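Phosphoribosylaminoimidazole carboxylase (Treponema denticola, PDB 5C5D) catalyses the reversible carboxylation of 5-aminoimidazole ribonucleotide with carbon dioxide to give 4-carboxy-5-aminoimidazole ribonucleotide, in the de novo synthesis of purines. Local coordinates at residues I7-S12 and G16-I21; S48-Y53 and K60-I65; A71-V76 and T84-P89; A97-S102 and P111-E116; A120-A125 and S141-N146. The protein carries 1 engineered substitution. All blocks are in the same frame, centred on the assembly; numbering follows the deposited sequence.

Contact 1 (I7-S12 and G16-I21); sequences ILMGSS and GHAEKI
Ala18 presents its methyl group to two side chains of the strand at once. Met9 reaches it with the terminal methyl, CE lying 3.4 Å from Ala18 CB, a close touch. The γ-methyl of Ile7 meets the same carbon more loosely, with CG2 3.9 Å from Ala18 CB. One turn further along the helix, Ile7 extends its other branch, and CD1 comes to 4.0 Å from Ile21 CG2, the two isoleucines lying alongside each other and pointing opposite ways. No hydrogen bond joins the segments.

Torsions decide which branch goes where. In Ile7, CG1 lies beside the backbone nitrogen (chi1 -56°) and leads CD1 off to Ile21, while the CG2 methyl takes the Ala18 side. The Met9 chain turns at its last torsion, chi3 83°, and this bend carries CE toward the helix.

With an alanine at this point, strand and helix lie close: the axes of strand 7-9 and helix 16-21 approach to 9.4 Å and run nearly antiparallel, at 169°. Farther out, Ile65 of the neighbouring strand touches both Ile7 and Ala18, and Ile34 and Ile36 pack on Met9 from strand 31-36. Beyond Met9 the chain leaves the sheet at Gly10 and reaches Ser11, which binds substrate. The backbone N of Ser11 is hydrogen-bonded to the carboxylate of Asp14, another substrate-binding residue. The whole is the first half of a beta-alpha-beta unit, with the substrate site at the carboxyl end of its strand, as is usual in parallel alpha/beta folds.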
# COMPACT_ATOMS: atom_id res chain seq x y z
N ILE D 7 1.35 16.70 28.08
CA ILE D 7 0.64 16.22 26.89
C ILE D 7 0.38 17.41 26.02
O ILE D 7 -0.41 18.28 26.38
CB ILE D 7 -0.68 15.54 27.26
CG1 ILE D 7 -0.42 14.42 28.26
CG2 ILE D 7 -1.37 15.00 26.00
CD1 ILE D 7 -1.69 13.81 28.84
N LEU D 8 1.08 17.48 24.88
CA LEU D 8 0.98 18.64 23.99
C LEU D 8 0.40 18.24 22.66
O LEU D 8 0.94 17.35 21.97
CB LEU D 8 2.37 19.28 23.80
CG LEU D 8 2.40 20.40 22.76
CD1 LEU D 8 1.50 21.56 23.13
CD2 LEU D 8 3.84 20.86 22.58
N MET D 9 -0.71 18.88 22.28
CA MET D 9 -1.39 18.52 21.05
C MET D 9 -1.41 19.71 20.08
O MET D 9 -1.42 20.86 20.50
CB MET D 9 -2.82 18.08 21.37
CG MET D 9 -3.71 19.22 21.71
SD MET D 9 -5.31 18.65 22.38
CE MET D 9 -4.85 18.39 24.08
N GLY D 10 -1.42 19.41 18.79
CA GLY D 10 -1.33 20.43 17.77
C GLY D 10 -2.61 21.20 17.59
O GLY D 10 -2.57 22.33 17.12
N SER D 11 -3.72 20.58 17.95
CA SER D 11 -5.03 21.19 17.78
C SER D 11 -6.01 20.77 18.86
O SER D 11 -5.99 19.63 19.31
CB SER D 11 -5.61 20.80 16.41
OG SER D 11 -6.98 21.13 16.32
N SER D 12 -6.90 21.69 19.24
CA SER D 12 -7.94 21.34 20.19
C SER D 12 -8.82 20.21 19.67
O SER D 12 -9.52 19.56 20.44
CB SER D 12 -8.80 22.56 20.52
OG SER D 12 -9.52 23.03 19.40
N GLY D 16 -9.95 14.77 22.74
CA GLY D 16 -10.44 13.46 23.18
C GLY D 16 -9.35 12.42 23.30
O GLY D 16 -9.32 11.63 24.24
N HIS D 17 -8.43 12.44 22.35
CA HIS D 17 -7.27 11.56 22.33
C HIS D 17 -6.35 11.86 23.50
O HIS D 17 -5.93 10.98 24.24
CB HIS D 17 -6.56 11.74 20.98
CG HIS D 17 -5.45 10.78 20.73
ND1 HIS D 17 -5.68 9.48 20.35
CD2 HIS D 17 -4.11 10.94 20.75
CE1 HIS D 17 -4.52 8.87 20.16
NE2 HIS D 17 -3.54 9.74 20.39
N ALA D 18 -6.09 13.14 23.71
CA ALA D 18 -5.28 13.56 24.86
C ALA D 18 -5.92 13.12 26.18
O ALA D 18 -5.22 12.73 27.11
CB ALA D 18 -5.09 15.06 24.84
N GLU D 19 -7.25 13.21 26.28
CA GLU D 19 -7.93 12.85 27.51
C GLU D 19 -7.79 11.37 27.82
O GLU D 19 -7.72 10.97 28.99
CB GLU D 19 -9.42 13.23 27.43
CG GLU D 19 -9.65 14.73 27.54
CD GLU D 19 -11.10 15.14 27.28
OE1 GLU D 19 -11.81 14.47 26.50
OE2 GLU D 19 -11.52 16.15 27.87
N LYS D 20 -7.75 10.54 26.78
CA LYS D 20 -7.55 9.11 26.99
C LYS D 20 -6.21 8.85 27.61
O LYS D 20 -6.08 7.98 28.48
CB LYS D 20 -7.66 8.33 25.70
CG LYS D 20 -9.09 8.16 25.25
CD LYS D 20 -9.16 7.40 23.96
CE LYS D 20 -10.57 7.04 23.65
NZ LYS D 20 -10.55 5.87 22.77
N ILE D 21 -5.21 9.60 27.17
CA ILE D 21 -3.88 9.45 27.74
C ILE D 21 -3.86 9.93 29.18
O ILE D 21 -3.32 9.28 30.06
CB ILE D 21 -2.83 10.21 26.92
CG1 ILE D 21 -2.81 9.67 25.50
CG2 ILE D 21 -1.43 10.07 27.56
CD1 ILE D 21 -1.98 10.52 24.52

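Contact 2 (S48-Y53 and K60-I65); sequences SMLKEY and KLYITI
Tyr62 lays its ring between Leu50 and Tyr53 of the helix and has the greatest buried surface of the contact. Leu50 uses one branch: CD2 sits 3.7 Å from Tyr62 CE2, and the two side chains run obliquely to one another. At the far end of the ring the phenol oxygen closes on the neighbouring helical turn, with Tyr62 OH 3.3 Å from Tyr53 CB. That hydroxyl is hydrogen-bonded to the carboxylate of Glu54, so the side chain spans the gap from strand to helix and is held at its polar end.

Tyr53, second in buried surface, touches Tyr62 through its CB. With CG set beside the backbone nitrogen (chi1 -72°), its ring swings away from strand 60-65 and its hydroxyl bonds to Arg35. Lys60, two residues before Tyr62, lays its CD and CE methylenes against a carbonyl oxygen, CE 3.1 Å from Tyr53 O, while NZ bonds to Arg58 O and Leu56 O.

Helix 43-54 makes the crossover from strand 31-36 to strand 60-65, passing strand 4-9 of the parallel sheet; the segment axes run at 155°. Ile6 of strand 4-9 lies against both tyrosines, and Val76 and Phe79 of helix 72-79 pack on Tyr62 and Leu50 respectively.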
# COMPACT_ATOMS: atom_id res chain seq x y z
N SER D 48 7.99 28.91 23.82
CA SER D 48 7.83 29.58 25.10
C SER D 48 7.32 28.61 26.16
O SER D 48 7.82 28.60 27.29
CB SER D 48 6.89 30.77 24.95
OG SER D 48 7.57 31.82 24.30
N MET D 49 6.35 27.79 25.79
CA MET D 49 5.79 26.78 26.67
C MET D 49 6.82 25.75 27.06
O MET D 49 6.93 25.40 28.24
CB MET D 49 4.62 26.09 25.97
CG MET D 49 3.91 25.10 26.80
SD MET D 49 2.89 24.15 25.67
CE MET D 49 1.83 25.47 25.09
N LEU D 50 7.56 25.27 26.08
CA LEU D 50 8.57 24.25 26.36
C LEU D 50 9.65 24.81 27.29
O LEU D 50 10.14 24.09 28.17
CB LEU D 50 9.21 23.73 25.09
CG LEU D 50 8.30 22.98 24.12
CD1 LEU D 50 9.09 22.49 22.92
CD2 LEU D 50 7.62 21.80 24.80
N LYS D 51 10.02 26.09 27.14
CA LYS D 51 11.06 26.65 28.02
C LYS D 51 10.59 26.65 29.47
O LYS D 51 11.37 26.42 30.39
CB LYS D 51 11.46 28.06 27.59
CG LYS D 51 12.32 28.07 26.34
CD LYS D 51 12.79 29.48 25.99
CE LYS D 51 13.60 29.49 24.70
NZ LYS D 51 13.89 30.90 24.28
N GLU D 52 9.30 26.92 29.68
CA GLU D 52 8.76 26.93 31.03
C GLU D 52 8.82 25.53 31.66
O GLU D 52 9.27 25.39 32.80
CB GLU D 52 7.32 27.44 31.03
CG GLU D 52 7.22 28.94 30.76
CD GLU D 52 5.82 29.39 30.37
OE1 GLU D 52 4.90 28.54 30.31
OE2 GLU D 52 5.64 30.60 30.12
N TYR D 53 8.39 24.50 30.93
CA TYR D 53 8.40 23.12 31.47
C TYR D 53 9.83 22.61 31.64
O TYR D 53 10.15 21.94 32.63
CB TYR D 53 7.60 22.15 30.58
CG TYR D 53 6.11 22.39 30.69
CD1 TYR D 53 5.44 22.17 31.88
CD2 TYR D 53 5.39 22.84 29.60
CE1 TYR D 53 4.07 22.39 31.99
CE2 TYR D 53 4.01 23.04 29.68
CZ TYR D 53 3.37 22.83 30.88
OH TYR D 53 2.02 23.06 30.97
N LYS D 60 10.58 14.60 33.69
CA LYS D 60 9.45 14.87 32.82
C LYS D 60 9.54 14.14 31.52
O LYS D 60 10.62 13.82 31.03
CB LYS D 60 9.30 16.37 32.58
CG LYS D 60 10.43 17.06 31.93
CD LYS D 60 10.33 18.56 32.33
CE LYS D 60 11.66 19.18 32.49
NZ LYS D 60 12.44 18.59 33.55
N LEU D 61 8.35 13.89 30.97
CA LEU D 61 8.19 13.37 29.62
C LEU D 61 7.21 14.27 28.88
O LEU D 61 6.33 14.84 29.50
CB LEU D 61 7.69 11.93 29.62
CG LEU D 61 8.68 10.90 30.14
CD1 LEU D 61 7.97 9.58 30.26
CD2 LEU D 61 9.91 10.77 29.25
N TYR D 62 7.38 14.37 27.57
CA TYR D 62 6.40 15.01 26.72
C TYR D 62 5.75 13.96 25.85
O TYR D 62 6.46 13.14 25.27
CB TYR D 62 7.07 16.09 25.86
CG TYR D 62 7.73 17.17 26.67
CD1 TYR D 62 8.99 16.98 27.23
CD2 TYR D 62 7.11 18.40 26.87
CE1 TYR D 62 9.59 17.97 27.99
CE2 TYR D 62 7.70 19.39 27.60
CZ TYR D 62 8.95 19.18 28.15
OH TYR D 62 9.58 20.16 28.92
N ILE D 63 4.43 13.98 25.78
CA ILE D 63 3.69 13.12 24.84
C ILE D 63 3.07 14.07 23.82
O ILE D 63 2.26 14.93 24.18
CB ILE D 63 2.64 12.25 25.53
CG1 ILE D 63 3.29 11.32 26.54
CG2 ILE D 63 1.85 11.45 24.49
CD1 ILE D 63 2.25 10.49 27.35
N THR D 64 3.45 13.90 22.55
CA THR D 64 3.07 14.84 21.50
C THR D 64 2.08 14.23 20.53
O THR D 64 2.25 13.13 20.03
CB THR D 64 4.32 15.31 20.76
OG1 THR D 64 5.10 14.15 20.41
CG2 THR D 64 5.11 16.27 21.67
N ILE D 65 0.99 14.96 20.35
CA ILE D 65 -0.16 14.52 19.55
C ILE D 65 -0.43 15.43 18.37
O ILE D 65 -0.80 16.56 18.57
CB ILE D 65 -1.42 14.52 20.40
CG1 ILE D 65 -1.24 13.61 21.63
CG2 ILE D 65 -2.62 14.03 19.62
CD1 ILE D 65 -2.31 13.88 22.69

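Contact 3 (A71-V76 and T84-P89); sequences ALSGFV and TIACPP. With EDO (1,2-ethanediol), chain I.
Helix 72-79 packs here against the strand that follows it, closing the beta-alpha-beta unit made of strand 60-65, helix 72-79 and strand 84-86. Ser73 and Ala86 form the close point. The hydroxyl oxygen bears on the alanine methyl, Ser73 OG lying 3.4 Å from Ala86 CB, and Ser73 CB follows at 3.8 Å from the same Ala86 CB. In Ser73, OG stands opposite the carbonyl carbon (chi1 -63°), a setting from which it can touch Ala86 and still reach polar partners: it is hydrogen-bonded to the hydroxyl of Thr64 and to the side-chain amide of Asn70. A buried hydroxyl thus lies among a methyl group and two polar groups.

One turn later, Val76 and Thr84 meet through methyl groups, though more loosely, with Val76 CG1 4.3 Å from Thr84 CG2. A water bridges the two segments beside this pair. It donates to Ser73 O at 2.8 Å and to Thr84 OG1 at 2.7 Å, linking a helical carbonyl with a strand side chain where no direct hydrogen bond crosses. Thr84 OG1 also bonds to the carboxylate of Asp77.

Past the strand, a 1,2-ethanediol, probably from the crystallisation liquor, donates from O1 to Pro89 O at 3.2 Å and also bonds to Ser91 N.

Strand 84-86 lies between strands 60-65 and 112-113. Its Ile85 points away from helix 72-79 and packs on Ala120, Leu123 and Ala124 of helix 117-129, so helices lie on both faces of the sheet.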
# COMPACT_ATOMS: atom_id res chain seq x y z
N ALA D 71 4.55 17.06 12.40
CA ALA D 71 5.79 17.80 12.58
C ALA D 71 6.02 18.15 14.05
O ALA D 71 7.13 18.47 14.44
CB ALA D 71 5.77 19.07 11.76
N LEU D 72 4.98 18.06 14.87
CA LEU D 72 5.11 18.47 16.29
C LEU D 72 6.05 17.58 17.07
O LEU D 72 6.86 18.07 17.86
CB LEU D 72 3.74 18.46 16.96
CG LEU D 72 3.69 18.94 18.40
CD1 LEU D 72 4.06 20.39 18.54
CD2 LEU D 72 2.29 18.72 18.94
N SER D 73 5.97 16.27 16.87
CA SER D 73 6.74 15.37 17.71
C SER D 73 8.25 15.62 17.51
O SER D 73 8.99 15.72 18.48
CB SER D 73 6.38 13.91 17.47
OG SER D 73 5.01 13.68 17.82
N GLY D 74 8.71 15.74 16.27
CA GLY D 74 10.11 16.03 16.02
C GLY D 74 10.54 17.40 16.51
O GLY D 74 11.67 17.56 16.96
N PHE D 75 9.67 18.39 16.39
CA PHE D 75 9.98 19.75 16.83
C PHE D 75 10.23 19.79 18.31
O PHE D 75 11.23 20.33 18.77
CB PHE D 75 8.82 20.65 16.47
CG PHE D 75 9.02 22.08 16.83
CD1 PHE D 75 9.79 22.90 16.02
CD2 PHE D 75 8.44 22.61 17.96
CE1 PHE D 75 9.98 24.23 16.35
CE2 PHE D 75 8.62 23.95 18.29
CZ PHE D 75 9.39 24.75 17.48
N VAL D 76 9.33 19.17 19.06
CA VAL D 76 9.47 19.13 20.50
C VAL D 76 10.67 18.28 20.89
O VAL D 76 11.47 18.66 21.73
CB VAL D 76 8.20 18.56 21.15
CG1 VAL D 76 8.40 18.31 22.65
CG2 VAL D 76 7.01 19.50 20.92
N THR D 84 10.88 11.95 24.69
CA THR D 84 9.51 12.25 24.33
C THR D 84 8.87 11.05 23.69
O THR D 84 9.54 10.12 23.25
CB THR D 84 9.41 13.44 23.35
OG1 THR D 84 9.84 13.06 22.04
CG2 THR D 84 10.28 14.61 23.81
N ILE D 85 7.55 11.09 23.66
CA ILE D 85 6.70 10.02 23.10
C ILE D 85 5.74 10.64 22.08
O ILE D 85 5.06 11.61 22.38
CB ILE D 85 5.89 9.34 24.22
CG1 ILE D 85 6.82 8.68 25.24
CG2 ILE D 85 4.86 8.33 23.66
CD1 ILE D 85 6.11 8.27 26.52
N ALA D 86 5.70 10.09 20.87
CA ALA D 86 4.70 10.47 19.86
C ALA D 86 3.52 9.54 19.94
O ALA D 86 3.70 8.34 19.88
CB ALA D 86 5.29 10.40 18.47
N CYS D 87 2.32 10.09 20.04
CA CYS D 87 1.12 9.27 20.03
C CYS D 87 0.10 10.00 19.16
O CYS D 87 -0.75 10.74 19.66
CB CYS D 87 0.61 9.06 21.44
SG CYS D 87 -0.82 7.93 21.50
N PRO D 88 0.20 9.79 17.83
CA PRO D 88 -0.67 10.53 16.93
C PRO D 88 -2.10 9.99 17.02
O PRO D 88 -2.30 8.83 17.40
CB PRO D 88 -0.05 10.27 15.56
CG PRO D 88 0.61 8.94 15.68
CD PRO D 88 1.16 8.93 17.10
N PRO D 89 -3.09 10.84 16.70
CA PRO D 89 -4.46 10.38 16.66
C PRO D 89 -4.63 9.41 15.52
O PRO D 89 -3.87 9.44 14.55
CB PRO D 89 -5.27 11.65 16.44
CG PRO D 89 -4.34 12.58 15.71
CD PRO D 89 -2.94 12.21 16.16
C1 EDO I . -1.95 7.55 11.80
O1 EDO I . -1.75 7.50 13.20
C2 EDO I . -2.48 6.20 11.41
O2 EDO I . -3.54 5.82 12.30
O HOH W 1 7.87 14.39 20.68

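Contact 4 (A97-S102 and P111-E116); sequences ADIYSS and PALVLE
Apolar contacts carry this interface, and most of them converge on the terminal methyl of Ile99. Its CD1 reaches between two leucines, lying 3.6 Å from Leu115 CD2 and 3.9 Å from Leu113 CD2. The isoleucine meets Leu115 at about a right angle but passes Leu113 more obliquely. CG1 of Ile99, trans to the main-chain nitrogen (chi1 -168°), carries CD1 toward this pair. Leu113 uses its second branch on the next turn, where CD1 rests 3.8 Å from Ser102 CB. Helix 99-103 thereby packs on strand 112-113 in the beta-alpha-beta unit that begins with strand 84-86.

Polar bonds run within the helical segment or leave the contact. Ser101 OG donates to Asp98 O at 2.8 Å, in the carbonyl plane, and Ser101 N shares that acceptor. Ser102 turns its hydroxyl to the side-chain amide of Asn70, leaving its CB to Leu113.

The apolar patch extends between chains: Leu103 of one neighbouring subunit packs on Ile99 and Leu113, and Phe94 of the subunit that supplies Arg68 on Ile99 and Leu115. The chemistry is thus apolar across the two segments and in part between chains, while the charged side chains of Asp98 and Glu116 form salt bridges with Arg104 and Arg68 of two different neighbouring subunits.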
# COMPACT_ATOMS: atom_id res chain seq x y z
N ALA D 97 -1.64 6.13 6.25
CA ALA D 97 -0.27 6.48 5.86
C ALA D 97 0.28 7.72 6.58
O ALA D 97 1.48 7.97 6.51
CB ALA D 97 -0.17 6.69 4.37
N ASP D 98 -0.56 8.47 7.28
CA ASP D 98 -0.00 9.51 8.19
C ASP D 98 1.01 8.96 9.17
O ASP D 98 1.83 9.69 9.70
CB ASP D 98 -1.12 10.20 8.98
CG ASP D 98 -1.99 11.12 8.12
OD1 ASP D 98 -1.46 11.79 7.18
OD2 ASP D 98 -3.24 11.20 8.38
N ILE D 99 0.96 7.65 9.46
CA ILE D 99 1.86 7.10 10.45
C ILE D 99 3.32 7.27 10.04
O ILE D 99 4.20 7.43 10.91
CB ILE D 99 1.54 5.62 10.72
CG1 ILE D 99 2.28 5.11 11.95
CG2 ILE D 99 1.82 4.76 9.54
CD1 ILE D 99 2.00 5.90 13.21
N TYR D 100 3.59 7.29 8.74
CA TYR D 100 5.00 7.40 8.29
C TYR D 100 5.62 8.73 8.69
O TYR D 100 6.83 8.79 8.92
CB TYR D 100 5.13 7.16 6.80
CG TYR D 100 4.84 5.72 6.52
CD1 TYR D 100 5.77 4.75 6.87
CD2 TYR D 100 3.62 5.32 6.02
CE1 TYR D 100 5.52 3.45 6.67
CE2 TYR D 100 3.36 3.98 5.82
CZ TYR D 100 4.34 3.07 6.16
OH TYR D 100 4.11 1.71 5.97
N SER D 101 4.81 9.79 8.80
CA SER D 101 5.36 11.08 9.25
C SER D 101 5.83 11.08 10.69
O SER D 101 6.68 11.91 11.06
CB SER D 101 4.31 12.21 9.05
OG SER D 101 3.21 12.13 9.95
N SER D 102 5.29 10.19 11.53
CA SER D 102 5.78 10.01 12.89
C SER D 102 6.96 9.03 12.92
O SER D 102 7.84 9.19 13.78
CB SER D 102 4.68 9.51 13.82
OG SER D 102 3.63 10.45 13.98
N PRO D 111 11.85 10.56 19.10
CA PRO D 111 10.63 10.31 19.87
C PRO D 111 10.24 8.84 19.83
O PRO D 111 10.41 8.20 18.80
CB PRO D 111 9.60 11.18 19.15
CG PRO D 111 10.13 11.33 17.78
CD PRO D 111 11.58 11.37 17.90
N ALA D 112 9.77 8.32 20.95
CA ALA D 112 9.19 6.98 21.03
C ALA D 112 7.82 6.96 20.39
O ALA D 112 6.94 7.66 20.86
CB ALA D 112 9.08 6.58 22.48
N LEU D 113 7.60 6.15 19.36
CA LEU D 113 6.27 6.08 18.76
C LEU D 113 5.44 4.96 19.40
O LEU D 113 5.92 3.82 19.52
CB LEU D 113 6.38 5.84 17.27
CG LEU D 113 5.06 5.75 16.50
CD1 LEU D 113 4.18 7.00 16.65
CD2 LEU D 113 5.43 5.50 15.04
N VAL D 114 4.23 5.31 19.83
CA VAL D 114 3.26 4.34 20.36
C VAL D 114 1.90 4.68 19.81
O VAL D 114 1.50 5.85 19.83
CB VAL D 114 3.23 4.38 21.88
CG1 VAL D 114 2.19 3.44 22.45
CG2 VAL D 114 4.57 3.99 22.45
N LEU D 115 1.16 3.69 19.32
CA LEU D 115 -0.13 4.00 18.72
C LEU D 115 -1.27 4.24 19.68
O LEU D 115 -2.08 5.15 19.47
CB LEU D 115 -0.55 2.88 17.78
CG LEU D 115 0.26 2.73 16.50
CD1 LEU D 115 -0.45 1.74 15.61
CD2 LEU D 115 0.42 4.06 15.81
N GLU D 116 -1.42 3.38 20.67
CA GLU D 116 -2.59 3.48 21.52
C GLU D 116 -2.36 4.43 22.68
O GLU D 116 -1.35 4.32 23.39
CB GLU D 116 -2.95 2.11 22.07
CG GLU D 116 -3.45 1.08 21.06
CD GLU D 116 -4.84 1.36 20.56
OE1 GLU D 116 -5.58 2.07 21.26
OE2 GLU D 116 -5.18 0.88 19.46

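Contact 5 (A120-A125 and S141-N146); sequences AALLAA and SYMESN
Leu122 of helix 117-129 meets Tyr142 and Met143 of the long C-terminal helix 133-157, in a helix-helix packing away from the substrate-binding residues. The alanines before it face other parts of the chain, Ala120 the sheet at Ile85 and Ala121 helix 15-27 at Glu24 and Leu25.

The leucine is extended away from the main chain (chi1 -179°), and its CD1 methyl meets the Tyr142 ring obliquely at the CD2-CE2 bond, 3.9 Å from Tyr142 CD2 and equally far from Tyr142 CE2. The second methyl follows, with Leu122 CD2 4.1 Å from Tyr142 CE2. Met143 adds a looser touch, its CG 4.4 Å from Leu122 CD1. Both branches of the leucine are thus engaged with the tyrosine, and one of them also with the methionine.

Tyr142 has further partners: its hydroxyl is hydrogen-bonded to the carboxylate of Glu24, and its ring meets that of Phe28 with planes at about 50°. Across the two segments the chemistry is wholly apolar, a leucine against an aromatic ring and a methionine with no hydrogen bond between them, and the bond to Glu24 probably helps to set the direction of the ring.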
# COMPACT_ATOMS: atom_id res chain seq x y z
N ALA D 120 0.65 4.77 25.44
CA ALA D 120 1.55 5.91 25.62
C ALA D 120 1.68 6.22 27.12
O ALA D 120 2.77 6.51 27.64
CB ALA D 120 1.07 7.14 24.85
N ALA D 121 0.58 6.13 27.84
CA ALA D 121 0.60 6.33 29.30
C ALA D 121 1.41 5.25 30.00
O ALA D 121 2.19 5.55 30.91
CB ALA D 121 -0.80 6.36 29.84
N LEU D 122 1.23 4.00 29.60
CA LEU D 122 1.96 2.90 30.21
C LEU D 122 3.45 3.01 29.95
O LEU D 122 4.26 2.80 30.87
CB LEU D 122 1.43 1.55 29.69
CG LEU D 122 2.08 0.28 30.24
CD1 LEU D 122 1.91 0.16 31.74
CD2 LEU D 122 1.51 -0.94 29.52
N LEU D 123 3.82 3.38 28.72
CA LEU D 123 5.23 3.56 28.42
C LEU D 123 5.80 4.66 29.28
O LEU D 123 6.89 4.53 29.82
CB LEU D 123 5.47 3.89 26.95
CG LEU D 123 6.90 4.33 26.57
CD1 LEU D 123 7.91 3.25 26.82
CD2 LEU D 123 6.95 4.76 25.12
N ALA D 124 5.08 5.77 29.39
CA ALA D 124 5.58 6.87 30.23
C ALA D 124 5.80 6.36 31.67
O ALA D 124 6.84 6.63 32.30
CB ALA D 124 4.63 8.03 30.23
N ALA D 125 4.82 5.65 32.20
CA ALA D 125 4.94 5.14 33.56
C ALA D 125 6.15 4.22 33.67
O ALA D 125 6.89 4.28 34.66
CB ALA D 125 3.63 4.42 33.98
N SER D 141 0.86 -3.77 39.34
CA SER D 141 -0.54 -4.02 39.64
C SER D 141 -1.39 -3.95 38.35
O SER D 141 -2.26 -4.80 38.10
CB SER D 141 -1.04 -3.03 40.69
OG SER D 141 -2.44 -3.13 40.85
N TYR D 142 -1.10 -2.96 37.50
CA TYR D 142 -1.81 -2.75 36.24
C TYR D 142 -1.64 -3.91 35.28
O TYR D 142 -2.60 -4.42 34.70
CB TYR D 142 -1.27 -1.47 35.61
CG TYR D 142 -1.88 -0.98 34.32
CD1 TYR D 142 -2.90 -0.03 34.33
CD2 TYR D 142 -1.37 -1.37 33.09
CE1 TYR D 142 -3.42 0.46 33.16
CE2 TYR D 142 -1.88 -0.88 31.90
CZ TYR D 142 -2.92 0.03 31.95
OH TYR D 142 -3.43 0.52 30.77
N MET D 143 -0.39 -4.32 35.11
CA MET D 143 -0.07 -5.33 34.13
C MET D 143 -0.56 -6.69 34.65
O MET D 143 -1.05 -7.51 33.87
CB MET D 143 1.44 -5.29 33.79
CG MET D 143 1.76 -4.15 32.77
SD MET D 143 3.49 -3.99 32.26
CE MET D 143 3.41 -5.11 30.85
N GLU D 144 -0.50 -6.91 35.96
CA GLU D 144 -1.02 -8.16 36.53
C GLU D 144 -2.52 -8.24 36.37
O GLU D 144 -3.07 -9.30 36.06
CB GLU D 144 -0.62 -8.31 38.01
CG GLU D 144 0.87 -8.62 38.16
CD GLU D 144 1.31 -8.90 39.59
OE1 GLU D 144 0.58 -8.56 40.56
OE2 GLU D 144 2.42 -9.45 39.73
N SER D 145 -3.19 -7.11 36.57
CA SER D 145 -4.64 -7.06 36.40
C SER D 145 -5.03 -7.40 34.96
O SER D 145 -6.01 -8.13 34.75
CB SER D 145 -5.17 -5.68 36.80
OG SER D 145 -6.52 -5.55 36.44
N ASN D 146 -4.29 -6.90 33.98
CA ASN D 146 -4.61 -7.19 32.58
C ASN D 146 -4.52 -8.69 32.31
O ASN D 146 -5.39 -9.30 31.67
CB ASN D 146 -3.68 -6.44 31.61
CG ASN D 146 -4.08 -4.99 31.40
OD1 ASN D 146 -5.23 -4.60 31.67
ND2 ASN D 146 -3.14 -4.18 30.92

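The five contacts follow one another in series along the chain. Contacts 1 to 4 all reach the parallel sheet, whose strands run in the order 31-36, 4-9, 60-65, 84-86, 112-113. Contacts 3 and 4 are the closest pair, with centres 8 Å apart, joined by backbone bonds between Thr84, Ala86 and Ala112. Contacts 2 and 3 meet where strands 60-65 and 84-86 pair, Thr64 N with Ile85 O. The centre of contact 5 lies about 20 Å from that of contact 4 and 22 Å from that of contact 2, yet helix 117-129 touches both. Contact 1 holds a substrate-binding residue, and contact 4, where the Ser102 side chain lies about 8 Å from that of Ser69, also meets three other subunits.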